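Local coordinates for protein putative glycosyl hydrolase (PDB 4QHZ) that binds magnesium and probably acts as a hydrolase of the 3-keto-disaccharide hydrolase family, in the concanavalin clan, at residues P154-M159 with V196-H201. Numbering follows the deposited sequence.
Sequences PLANAM and VVLQNH
Leu198 lays its branched end against loop 154-159, touching Pro154, Ala156 and Ala158. Its CG lies 4.0 Å from Pro154 CB and 3.6 Å from the carbonyl O of Ala156, while CD1 reaches on to Ala158 CB at 4.1 Å. That methyl group of Ala158 also meets Val196 CB at 3.8 Å, which closes the buried, tightly packed half of the contact. Replacing Leu198 by alanine would probably open a gap facing Pro154 CB, Ala156 O and Ala158 CB. Leu155 N donates to Leu198 O (2.8 Å, 159° at the hydrogen), the one hydrogen bond between the segments. With CG of Leu155 anti to its carbonyl carbon (chi1 -64°), the torsion lays CG over Leu198 O at 3.4 Å, and CB rests against the carbonyl oxygens of Val197 and Leu198. The packing thins at the end of this partly exposed side chain, where CD1 meets Asn200 CB at 3.9 Å and Val197 CG1 at 4.2 Å; Lys178 of a third subunit also packs on Leu155. Gln199 NE2 comes beside Pro154 CA but bonds the backbone O of Gly146 and of Ser152, while OE1 bonds Thr202 OG1. Backbone bonds from both Leu198 and Gln199 go to Val191, a classic beta bulge in the antiparallel pairing with strand 185-193. The loop, running from strand 127-131 to strand 165-177, thus packs against bulged strand 196-203, and Ile171 of a second subunit packs on Val197 and Asn200.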
loop_
_atom_site.group_PDB
_atom_site.type_symbol
_atom_site.label_atom_id
_atom_site.label_comp_id
_atom_site.label_asym_id
_atom_site.label_seq_id
_atom_site.Cartn_x
_atom_site.Cartn_y
_atom_site.Cartn_z
ATOM N N PRO C 154 1.713 10.598 -16.877
ATOM C CA PRO C 154 1.000 9.413 -17.333
ATOM C C PRO C 154 1.941 8.396 -17.968
ATOM O O PRO C 154 2.983 8.762 -18.514
ATOM C CB PRO C 154 0.028 9.967 -18.376
ATOM C CG PRO C 154 0.703 11.190 -18.892
ATOM C CD PRO C 154 1.399 11.777 -17.696
ATOM N N LEU C 155 1.558 7.126 -17.907
ATOM C CA LEU C 155 2.399 6.039 -18.404
ATOM C C LEU C 155 2.500 6.015 -19.929
ATOM O O LEU C 155 3.396 5.388 -20.482
ATOM C CB LEU C 155 1.867 4.694 -17.895
ATOM C CG LEU C 155 1.917 4.514 -16.373
ATOM C CD1 LEU C 155 1.121 3.290 -15.945
ATOM C CD2 LEU C 155 3.355 4.419 -15.890
ATOM N N ALA C 156 1.581 6.685 -20.612
ATOM C CA ALA C 156 1.615 6.732 -22.061
ATOM C C ALA C 156 0.851 7.933 -22.593
ATOM O O ALA C 156 0.121 8.597 -21.858
ATOM C CB ALA C 156 1.031 5.449 -22.639
ATOM N N ASN C 157 1.043 8.195 -23.883
ATOM C CA ASN C 157 0.184 9.081 -24.652
ATOM C C ASN C 157 -0.688 8.212 -25.535
ATOM O O ASN C 157 -0.205 7.636 -26.508
ATOM C CB ASN C 157 1.030 10.052 -25.469
ATOM C CG ASN C 157 0.197 11.025 -26.286
ATOM O OD1 ASN C 157 -0.932 10.723 -26.678
ATOM N ND2 ASN C 157 0.747 12.203 -26.540
ATOM N N ALA C 158 -1.962 8.077 -25.170
ATOM C CA ALA C 158 -2.885 7.177 -25.872
ATOM C C ALA C 158 -3.996 7.944 -26.583
ATOM O O ALA C 158 -5.136 7.477 -26.670
ATOM C CB ALA C 158 -3.471 6.170 -24.895
HETATM N N MSE C 159 -3.649 9.112 -27.118
HETATM C CA MSE C 159 -4.636 10.005 -27.727
HETATM C C MSE C 159 -5.194 9.450 -29.001
HETATM O O MSE C 159 -4.474 8.825 -29.787
HETATM C CB MSE C 159 -4.006 11.337 -28.116
HETATM C CG MSE C 159 -3.602 12.179 -26.920
HETATM SE SE MSE C 159 -5.151 12.953 -26.000
HETATM C CE MSE C 159 -6.286 13.554 -27.489
ATOM N N VAL C 196 -5.934 1.960 -22.570
ATOM C CA VAL C 196 -4.539 1.984 -22.147
ATOM C C VAL C 196 -4.402 2.575 -20.743
ATOM O O VAL C 196 -4.880 3.678 -20.486
ATOM C CB VAL C 196 -3.680 2.801 -23.127
ATOM C CG1 VAL C 196 -2.213 2.780 -22.716
ATOM C CG2 VAL C 196 -3.830 2.264 -24.546
ATOM N N VAL C 197 -3.735 1.851 -19.843
ATOM C CA VAL C 197 -3.524 2.334 -18.476
ATOM C C VAL C 197 -2.537 3.501 -18.475
ATOM O O VAL C 197 -1.395 3.359 -18.917
ATOM C CB VAL C 197 -2.981 1.257 -17.526
ATOM C CG1 VAL C 197 -2.803 1.829 -16.124
ATOM C CG2 VAL C 197 -3.917 0.071 -17.452
ATOM N N LEU C 198 -2.986 4.634 -17.943
ATOM C CA LEU C 198 -2.175 5.849 -17.863
ATOM C C LEU C 198 -1.726 6.145 -16.431
ATOM O O LEU C 198 -0.648 6.702 -16.218
ATOM C CB LEU C 198 -2.962 7.031 -18.437
ATOM C CG LEU C 198 -2.643 7.439 -19.882
ATOM C CD1 LEU C 198 -2.656 6.275 -20.860
ATOM C CD2 LEU C 198 -3.614 8.526 -20.335
ATOM N N GLN C 199 -2.576 5.815 -15.461
ATOM C CA GLN C 199 -2.229 5.888 -14.049
ATOM C C GLN C 199 -2.558 4.539 -13.439
ATOM O O GLN C 199 -3.715 4.112 -13.458
ATOM C CB GLN C 199 -2.999 6.993 -13.333
ATOM C CG GLN C 199 -2.754 8.389 -13.886
ATOM C CD GLN C 199 -1.363 8.924 -13.601
ATOM O OE1 GLN C 199 -0.656 8.437 -12.718
ATOM N NE2 GLN C 199 -0.976 9.955 -14.341
ATOM N N ASN C 200 -1.539 3.877 -12.903
ATOM C CA ASN C 200 -1.704 2.562 -12.301
ATOM C C ASN C 200 -1.670 2.633 -10.770
ATOM O O ASN C 200 -0.611 2.543 -10.166
ATOM C CB ASN C 200 -0.620 1.620 -12.823
ATOM C CG ASN C 200 -0.814 0.192 -12.358
ATOM O OD1 ASN C 200 -1.726 -0.104 -11.589
ATOM N ND2 ASN C 200 0.053 -0.702 -12.824
ATOM N N HIS C 201 -2.842 2.772 -10.161
ATOM C CA HIS C 201 -2.959 2.909 -8.714
ATOM C C HIS C 201 -1.984 3.970 -8.195
ATOM O O HIS C 201 -1.163 3.707 -7.313
ATOM C CB HIS C 201 -2.736 1.569 -8.012
ATOM C CG HIS C 201 -3.218 1.547 -6.596
ATOM N ND1 HIS C 201 -4.555 1.472 -6.270
ATOM C CD2 HIS C 201 -2.544 1.569 -5.421
ATOM C CE1 HIS C 201 -4.686 1.478 -4.954
ATOM N NE2 HIS C 201 -3.480 1.531 -4.416
#